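Local atomic coordinates of putative peptidyl-arginine deiminase (Chlorobium tepidum, PDB entry 1XKN), a protein that probably acts as a deiminase, hydrolysing the guanidinium group of agmatine or of peptidyl-arginine. Residues P4-P9 with N101-T106; R96-N101 with D131-V136; V114-E119 with P147-G152. All blocks are in the same frame, centred on the assembly; numbering follows the deposited sequence.

Contact 1 of 3, residues P4-P9 with N101-T106; sequences PTYFMP and NYVIRT
Strand 5-7 runs antiparallel to strand 101-106, their axes 4.6 Å apart with N-to-C directions 140° from each other; Thr-5/Thr-106 and Phe-7/Ile-104 are hydrogen-bonded pairs, and Tyr-6/Arg-105 between them is non-hydrogen-bonded. Each hydrogen-bonded pair exchanges two backbone bonds. In the second, Ile-104 N reaches Phe-7 O at 2.7 Å almost straight, whereas the return bond from Phe-7 N to Ile-104 O is noticeably bent. Tyr-6 and Arg-105 lie alongside each other on the face they share. Tyr-6 CE2 lies 3.7 Å from Arg-105 CG, and the aliphatic stem of the arginine runs alongside the phenol, with CB and CD also near CE2. Arg-105 stays extended as far as CD and then turns at chi3 (63°), and its guanidinium plane lies 30° from the ring plane. One water joins the two polar ends: it is 2.7 Å from Tyr-6 OH and accepts, in the guanidinium plane, from Arg-105 NH1 at 2.8 Å. The second terminal nitrogen, NH2, forms a salt bridge with Asp-112. On the Phe-7 face, Ile-104 CG1 meets the ring edge at CD2, 4.1 Å away. Val-103 fills in beside Tyr-6 CD2 with CG2 and beside the CB of Met-8 with CG1. Past the paired residues, selenomethionine Met-8 extends across Asn-101 at about a right angle, its SE 3.7 Å from ND2; OD1 of that amide receives Trp-118 NE1. Backbone bonds thus add a short N-terminal edge strand to the sheet, while the arginine serves two roles, its stem packing on an aromatic ring and its charge being met by an aspartate and a water.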
# COMPACT_ATOMS: atom_id res chain seq x y z
N PRO A 4 13.70 21.83 -6.51
CA PRO A 4 12.39 21.68 -5.86
C PRO A 4 12.40 20.75 -4.65
O PRO A 4 13.32 19.96 -4.47
CB PRO A 4 11.51 21.12 -6.98
CG PRO A 4 12.48 20.25 -7.73
CD PRO A 4 13.72 21.13 -7.81
N THR A 5 11.39 20.88 -3.80
CA THR A 5 11.27 19.99 -2.66
C THR A 5 9.96 19.25 -2.85
O THR A 5 9.07 19.72 -3.56
CB THR A 5 11.27 20.75 -1.30
OG1 THR A 5 10.21 21.71 -1.28
CG2 THR A 5 12.60 21.44 -1.08
N TYR A 6 9.85 18.08 -2.23
CA TYR A 6 8.63 17.29 -2.36
C TYR A 6 8.07 16.93 -1.00
O TYR A 6 8.77 16.98 0.02
CB TYR A 6 8.91 16.02 -3.17
CG TYR A 6 9.42 16.26 -4.58
CD1 TYR A 6 10.79 16.24 -4.86
CD2 TYR A 6 8.54 16.54 -5.62
CE1 TYR A 6 11.26 16.49 -6.15
CE2 TYR A 6 9.00 16.80 -6.92
CZ TYR A 6 10.37 16.77 -7.17
OH TYR A 6 10.83 17.02 -8.45
N PHE A 7 6.79 16.58 -0.99
CA PHE A 7 6.10 16.18 0.23
C PHE A 7 5.19 15.02 -0.13
O PHE A 7 4.43 15.10 -1.10
CB PHE A 7 5.27 17.34 0.78
CG PHE A 7 4.32 16.94 1.88
CD1 PHE A 7 4.79 16.54 3.13
CD2 PHE A 7 2.95 16.94 1.66
CE1 PHE A 7 3.91 16.15 4.14
CE2 PHE A 7 2.06 16.56 2.66
CZ PHE A 7 2.54 16.16 3.90
N MSE A 8 5.28 13.94 0.63
CA MSE A 8 4.43 12.79 0.41
C MSE A 8 3.41 12.75 1.53
O MSE A 8 3.75 12.51 2.69
CB MSE A 8 5.22 11.48 0.41
CG MSE A 8 4.37 10.29 -0.01
SE MSE A 8 5.28 8.60 0.11
CE MSE A 8 3.79 7.43 0.45
N PRO A 9 2.13 13.02 1.21
CA PRO A 9 1.09 13.01 2.24
C PRO A 9 0.96 11.63 2.86
O PRO A 9 1.22 10.61 2.21
CB PRO A 9 -0.17 13.38 1.46
CG PRO A 9 0.36 14.25 0.36
CD PRO A 9 1.60 13.51 -0.07
N ASN A 101 2.76 7.15 -7.18
CA ASN A 101 3.24 7.68 -5.91
C ASN A 101 3.12 9.21 -5.99
O ASN A 101 4.07 9.90 -6.34
CB ASN A 101 4.70 7.26 -5.70
CG ASN A 101 5.27 7.69 -4.35
OD1 ASN A 101 6.47 7.55 -4.11
ND2 ASN A 101 4.42 8.21 -3.48
N TYR A 102 1.94 9.70 -5.67
CA TYR A 102 1.66 11.13 -5.69
C TYR A 102 2.43 11.87 -4.60
O TYR A 102 2.51 11.39 -3.47
CB TYR A 102 0.17 11.38 -5.45
CG TYR A 102 -0.74 10.88 -6.54
CD1 TYR A 102 -0.98 11.66 -7.67
CD2 TYR A 102 -1.38 9.65 -6.42
CE1 TYR A 102 -1.86 11.22 -8.66
CE2 TYR A 102 -2.26 9.21 -7.40
CZ TYR A 102 -2.49 10.00 -8.51
OH TYR A 102 -3.39 9.58 -9.46
N VAL A 103 2.97 13.02 -4.95
CA VAL A 103 3.69 13.87 -4.01
C VAL A 103 3.38 15.31 -4.39
O VAL A 103 2.98 15.58 -5.52
CB VAL A 103 5.23 13.68 -4.08
CG1 VAL A 103 5.62 12.30 -3.57
CG2 VAL A 103 5.73 13.91 -5.50
N ILE A 104 3.54 16.22 -3.44
CA ILE A 104 3.30 17.64 -3.69
C ILE A 104 4.65 18.28 -3.93
O ILE A 104 5.56 18.16 -3.10
CB ILE A 104 2.63 18.34 -2.48
CG1 ILE A 104 1.34 17.61 -2.09
CG2 ILE A 104 2.34 19.80 -2.83
CD1 ILE A 104 0.36 17.42 -3.23
N ARG A 105 4.80 18.94 -5.07
CA ARG A 105 6.05 19.60 -5.42
C ARG A 105 6.00 21.09 -5.11
O ARG A 105 5.03 21.76 -5.43
CB ARG A 105 6.35 19.40 -6.91
CG ARG A 105 7.60 20.14 -7.39
CD ARG A 105 7.93 19.83 -8.85
NE ARG A 105 6.88 20.25 -9.78
CZ ARG A 105 6.93 20.06 -11.09
NH1 ARG A 105 7.98 19.46 -11.63
NH2 ARG A 105 5.94 20.47 -11.87
N THR A 106 7.06 21.59 -4.48
CA THR A 106 7.14 23.01 -4.16
C THR A 106 8.40 23.57 -4.81
O THR A 106 9.50 23.05 -4.62
CB THR A 106 7.22 23.27 -2.64
OG1 THR A 106 5.99 22.86 -2.02
CG2 THR A 106 7.44 24.75 -2.36
O HOH W 1 10.52 18.62 -10.65

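Contact 2 of 3, residues R96-N101 with D131-V136; sequences RDHGPN and DDDNAV. With NA (sodium ion), chain B.
Where helix 95-98 ends, beside a sodium site, His-98 lays its ring against the start of helix 131-144, on Asp-133 and Val-136. The imidazole and the Asp-133 carboxylate are stacked with planes only 4° apart; ND1 lies 3.6 Å from OD1, and the two groups meet as flat surfaces, without a hydrogen bond between them. Their polar atoms are bonded to other parts of the protein: the polar end of His-98 is paired chiefly with Ser-21, and Asp-133 OD1 accepts from the backbone N atoms of Asn-91 and Asp-92. With CG of His-98 lodged between its own N and carbonyl carbon (chi1 70°), the ring stands against the helix. His-98 CB is 3.5 Å from Asp-133 O. Further along the ring, CD2 meets Val-136 CG2 at 3.6 Å. Gly-99 leaves the helical conformation, and Pro-100 CD then reaches Val-136 CG1 at 4.5 Å. Asn-134 faces the ion, which it binds through both O (2.5 Å) and OD1 (2.6 Å); Asn-117 OD1 and Trp-118 O are further ligands. A water bound to the sodium donates to His-98 O at 3.0 Å. The carbonyl at the helix end is therefore a second-shell partner of the ion, whose positive charge would probably polarise the bridging water and strengthen that bond, coupling the two helices across an interface that otherwise rests on stacking and apolar contact.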
# COMPACT_ATOMS: atom_id res chain seq x y z
N ARG A 96 -0.23 -0.91 -5.31
CA ARG A 96 0.51 -0.28 -4.23
C ARG A 96 1.99 -0.16 -4.60
O ARG A 96 2.63 0.86 -4.34
CB ARG A 96 0.39 -1.10 -2.94
CG ARG A 96 1.30 -0.65 -1.80
CD ARG A 96 0.98 0.76 -1.36
NE ARG A 96 -0.44 0.90 -1.04
CZ ARG A 96 -1.02 2.05 -0.71
NH1 ARG A 96 -2.32 2.08 -0.44
NH2 ARG A 96 -0.30 3.16 -0.64
N ASP A 97 2.51 -1.21 -5.23
CA ASP A 97 3.92 -1.26 -5.60
C ASP A 97 4.31 -0.65 -6.95
O ASP A 97 5.39 -0.06 -7.06
CB ASP A 97 4.39 -2.72 -5.52
CG ASP A 97 4.28 -3.28 -4.12
OD1 ASP A 97 4.37 -4.52 -3.97
OD2 ASP A 97 4.11 -2.49 -3.17
N HIS A 98 3.44 -0.76 -7.95
CA HIS A 98 3.75 -0.21 -9.27
C HIS A 98 2.96 1.07 -9.55
O HIS A 98 3.25 1.81 -10.49
CB HIS A 98 3.46 -1.26 -10.37
CG HIS A 98 2.01 -1.56 -10.58
ND1 HIS A 98 1.50 -2.84 -10.52
CD2 HIS A 98 0.97 -0.75 -10.89
CE1 HIS A 98 0.20 -2.81 -10.79
NE2 HIS A 98 -0.14 -1.55 -11.02
N GLY A 99 1.97 1.33 -8.69
CA GLY A 99 1.08 2.48 -8.84
C GLY A 99 1.63 3.88 -8.65
O GLY A 99 2.78 4.07 -8.24
N PRO A 100 0.80 4.90 -8.92
CA PRO A 100 1.18 6.32 -8.80
C PRO A 100 1.49 6.84 -7.40
O PRO A 100 0.61 6.95 -6.55
CB PRO A 100 0.00 7.04 -9.44
CG PRO A 100 -1.15 6.20 -9.02
CD PRO A 100 -0.63 4.78 -9.24
N ASN A 101 2.76 7.15 -7.18
CA ASN A 101 3.24 7.68 -5.91
C ASN A 101 3.12 9.21 -5.99
O ASN A 101 4.07 9.90 -6.34
CB ASN A 101 4.70 7.26 -5.70
CG ASN A 101 5.27 7.69 -4.35
OD1 ASN A 101 6.47 7.55 -4.11
ND2 ASN A 101 4.42 8.21 -3.48
N ASP A 131 6.80 -4.61 -17.72
CA ASP A 131 6.93 -3.31 -18.36
C ASP A 131 5.67 -2.46 -18.28
O ASP A 131 5.75 -1.24 -18.16
CB ASP A 131 7.38 -3.44 -19.83
CG ASP A 131 6.43 -4.27 -20.67
OD1 ASP A 131 6.07 -3.82 -21.78
OD2 ASP A 131 6.06 -5.39 -20.24
N ASP A 132 4.49 -3.08 -18.35
CA ASP A 132 3.27 -2.28 -18.26
C ASP A 132 3.08 -1.78 -16.84
O ASP A 132 2.68 -0.64 -16.63
CB ASP A 132 2.05 -3.07 -18.74
CG ASP A 132 1.95 -3.12 -20.25
OD1 ASP A 132 2.23 -2.08 -20.89
OD2 ASP A 132 1.58 -4.18 -20.80
N ASP A 133 3.36 -2.63 -15.85
CA ASP A 133 3.23 -2.20 -14.45
C ASP A 133 4.14 -1.00 -14.22
O ASP A 133 3.75 -0.02 -13.59
CB ASP A 133 3.67 -3.30 -13.47
CG ASP A 133 2.74 -4.48 -13.46
OD1 ASP A 133 1.54 -4.30 -13.76
OD2 ASP A 133 3.21 -5.59 -13.13
N ASN A 134 5.37 -1.09 -14.73
CA ASN A 134 6.35 -0.03 -14.58
C ASN A 134 5.88 1.25 -15.25
O ASN A 134 6.26 2.35 -14.85
CB ASN A 134 7.70 -0.51 -15.16
CG ASN A 134 8.89 0.27 -14.62
OD1 ASN A 134 8.87 0.74 -13.48
ND2 ASN A 134 9.94 0.37 -15.42
N ALA A 135 5.03 1.13 -16.27
CA ALA A 135 4.52 2.29 -16.99
C ALA A 135 3.24 2.89 -16.41
O ALA A 135 2.82 3.97 -16.83
CB ALA A 135 4.30 1.92 -18.47
N VAL A 136 2.62 2.21 -15.46
CA VAL A 136 1.38 2.70 -14.87
C VAL A 136 1.44 4.16 -14.40
O VAL A 136 0.55 4.94 -14.72
CB VAL A 136 0.91 1.79 -13.71
CG1 VAL A 136 -0.28 2.41 -13.00
CG2 VAL A 136 0.53 0.42 -14.26
NA NA B . 7.72 3.00 -12.85
O HOH W 2 6.15 2.06 -10.97
O HOH W 3 9.28 3.79 -14.91

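Contact 3 of 3, residues V114-E119 with P147-G152; sequences VIMNWE and PMVSTG. With NA (sodium ion), chain B.
Pro-147 opens strand pairing with its carbonyl O, which takes the N-H of Ile-115, while its ring CB sits 3.8 Å from Val-114 CG1. The extended chi1 and chi2 of selenomethionine Met-148 put SE 3.6 Å from Asn-117 CB, and the bend at chi3 only turns CE. Val-149 then works through both backbone groups: its N-H goes to Ile-115 O, and its carbonyl accepts Asn-117 N at 2.7 Å. On the other face, the bend at chi2 brings selenomethionine Met-116 SE to 3.9 Å from Val-149 CB, and that at chi3 brings CE near it too. Ser-150 OG receives Asn-117 ND2 at 3.1 Å in an almost straight bond (173°), with OG only 5° out of the Asn-117 amide plane. This grip, with a second N-H bond to a sodium-bound water, fixes the rotation of the amide that presents OD1 to the sodium at 2.6 Å. Thr-151 gives its N-H to Asn-117 O and holds CG2 over the six-membered ring of Trp-118, a CH-pi contact 3.6 Å from the centroid and 8° off the normal; its OG1 is hydrogen-bonded to Met-153 N. At Gly-152, whose positive phi suits glycine, the N-H reaches a water that also donates to Asn-117 O and Glu-119 OE2. Strands 110-119 and 148-152 are the parallel partners of a beta-alpha-beta crossover: helix 131-144 packs on the Ile-115, Asn-117 and Met-148 face, Tyr-196 of helix 186-197 on the Met-116 and Val-149 face, and strand 101-107 flanks strand 110-119 on its other edge.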
# COMPACT_ATOMS: atom_id res chain seq x y z
N VAL A 114 2.23 16.13 -8.42
CA VAL A 114 2.95 15.42 -9.46
C VAL A 114 3.04 13.96 -9.07
O VAL A 114 2.75 13.60 -7.94
CB VAL A 114 4.38 15.98 -9.66
CG1 VAL A 114 4.32 17.48 -9.95
CG2 VAL A 114 5.23 15.70 -8.44
N ILE A 115 3.43 13.12 -10.02
CA ILE A 115 3.58 11.70 -9.74
C ILE A 115 5.07 11.39 -9.73
O ILE A 115 5.78 11.69 -10.68
CB ILE A 115 2.86 10.84 -10.79
CG1 ILE A 115 1.34 10.98 -10.59
CG2 ILE A 115 3.31 9.38 -10.69
CD1 ILE A 115 0.50 10.23 -11.60
N MSE A 116 5.53 10.82 -8.62
CA MSE A 116 6.93 10.46 -8.45
C MSE A 116 7.07 9.02 -8.92
O MSE A 116 6.68 8.08 -8.23
CB MSE A 116 7.33 10.62 -6.98
CG MSE A 116 8.82 10.41 -6.69
SE MSE A 116 9.95 11.57 -7.76
CE MSE A 116 9.33 13.26 -7.04
N ASN A 117 7.61 8.88 -10.12
CA ASN A 117 7.79 7.59 -10.76
C ASN A 117 9.06 6.85 -10.38
O ASN A 117 10.16 7.23 -10.79
CB ASN A 117 7.74 7.81 -12.28
CG ASN A 117 7.89 6.53 -13.05
OD1 ASN A 117 7.17 5.57 -12.81
ND2 ASN A 117 8.83 6.51 -13.99
N TRP A 118 8.92 5.79 -9.59
CA TRP A 118 10.07 4.97 -9.19
C TRP A 118 10.08 3.79 -10.15
O TRP A 118 9.11 3.58 -10.86
CB TRP A 118 9.92 4.43 -7.76
CG TRP A 118 9.81 5.50 -6.73
CD1 TRP A 118 8.68 6.15 -6.33
CD2 TRP A 118 10.90 6.10 -6.00
NE1 TRP A 118 8.99 7.11 -5.41
CE2 TRP A 118 10.34 7.11 -5.19
CE3 TRP A 118 12.28 5.88 -5.97
CZ2 TRP A 118 11.12 7.91 -4.35
CZ3 TRP A 118 13.06 6.68 -5.13
CH2 TRP A 118 12.48 7.68 -4.33
N GLU A 119 11.15 3.02 -10.16
CA GLU A 119 11.20 1.86 -11.03
C GLU A 119 10.56 0.66 -10.34
O GLU A 119 10.54 0.59 -9.11
CB GLU A 119 12.64 1.53 -11.42
CG GLU A 119 13.25 2.54 -12.36
CD GLU A 119 12.48 2.66 -13.66
OE1 GLU A 119 12.47 1.68 -14.43
OE2 GLU A 119 11.87 3.73 -13.90
N PRO A 147 2.23 16.36 -14.02
CA PRO A 147 3.64 16.22 -14.37
C PRO A 147 4.18 14.97 -13.69
O PRO A 147 3.68 14.56 -12.63
CB PRO A 147 4.27 17.49 -13.79
CG PRO A 147 3.16 18.48 -13.88
CD PRO A 147 1.97 17.67 -13.41
N MSE A 148 5.19 14.35 -14.29
CA MSE A 148 5.80 13.16 -13.71
C MSE A 148 7.31 13.36 -13.59
O MSE A 148 7.94 13.90 -14.50
CB MSE A 148 5.53 11.92 -14.57
CG MSE A 148 6.21 10.66 -14.04
SE MSE A 148 5.93 9.09 -15.14
CE MSE A 148 7.26 9.45 -16.50
N VAL A 149 7.86 12.94 -12.46
CA VAL A 149 9.29 13.02 -12.22
C VAL A 149 9.75 11.58 -12.04
O VAL A 149 9.10 10.81 -11.34
CB VAL A 149 9.59 13.82 -10.92
CG1 VAL A 149 11.09 13.91 -10.70
CG2 VAL A 149 8.98 15.21 -11.01
N SER A 150 10.85 11.21 -12.69
CA SER A 150 11.37 9.84 -12.59
C SER A 150 12.66 9.80 -11.78
O SER A 150 13.54 10.63 -11.97
CB SER A 150 11.62 9.25 -13.98
OG SER A 150 10.40 9.04 -14.68
N THR A 151 12.76 8.82 -10.88
CA THR A 151 13.94 8.68 -10.02
C THR A 151 15.00 7.72 -10.55
O THR A 151 16.19 7.87 -10.24
CB THR A 151 13.55 8.15 -8.64
OG1 THR A 151 13.16 6.78 -8.75
CG2 THR A 151 12.40 8.95 -8.06
N GLY A 152 14.58 6.73 -11.32
CA GLY A 152 15.51 5.76 -11.86
C GLY A 152 15.89 4.70 -10.84
O GLY A 152 16.72 3.84 -11.11
NA NA B . 7.72 3.00 -12.85
O HOH W 4 12.08 6.01 -12.47
O HOH W 3 9.28 3.79 -14.91
O HOH W 2 6.15 2.06 -10.97

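Overall arrangement
Contacts 1 and 3 lie in one four-stranded sheet and account for its two edges: strand 5-7 is added antiparallel, strand 148-152 parallel, with strands 101-107 and 110-119 adjacent between them. Both are partly buried, their centres 11 Å apart. The residues that touch in contact 2 are all buried, nearer the middle of the chain, with no hydrogen bond directly between its segments. It shares Asn-101 with contact 1, and its helix 131-144 leads into the outer strand of contact 3. The sodium takes Asn-134 from contact 2, Asn-117 and Trp-118 from contact 3, and two waters common to both. Backbone pairing underlies contacts 1 and 3; contact 1 adds a water-bridged tyrosine-arginine pair, contact 3 an ion-binding amide.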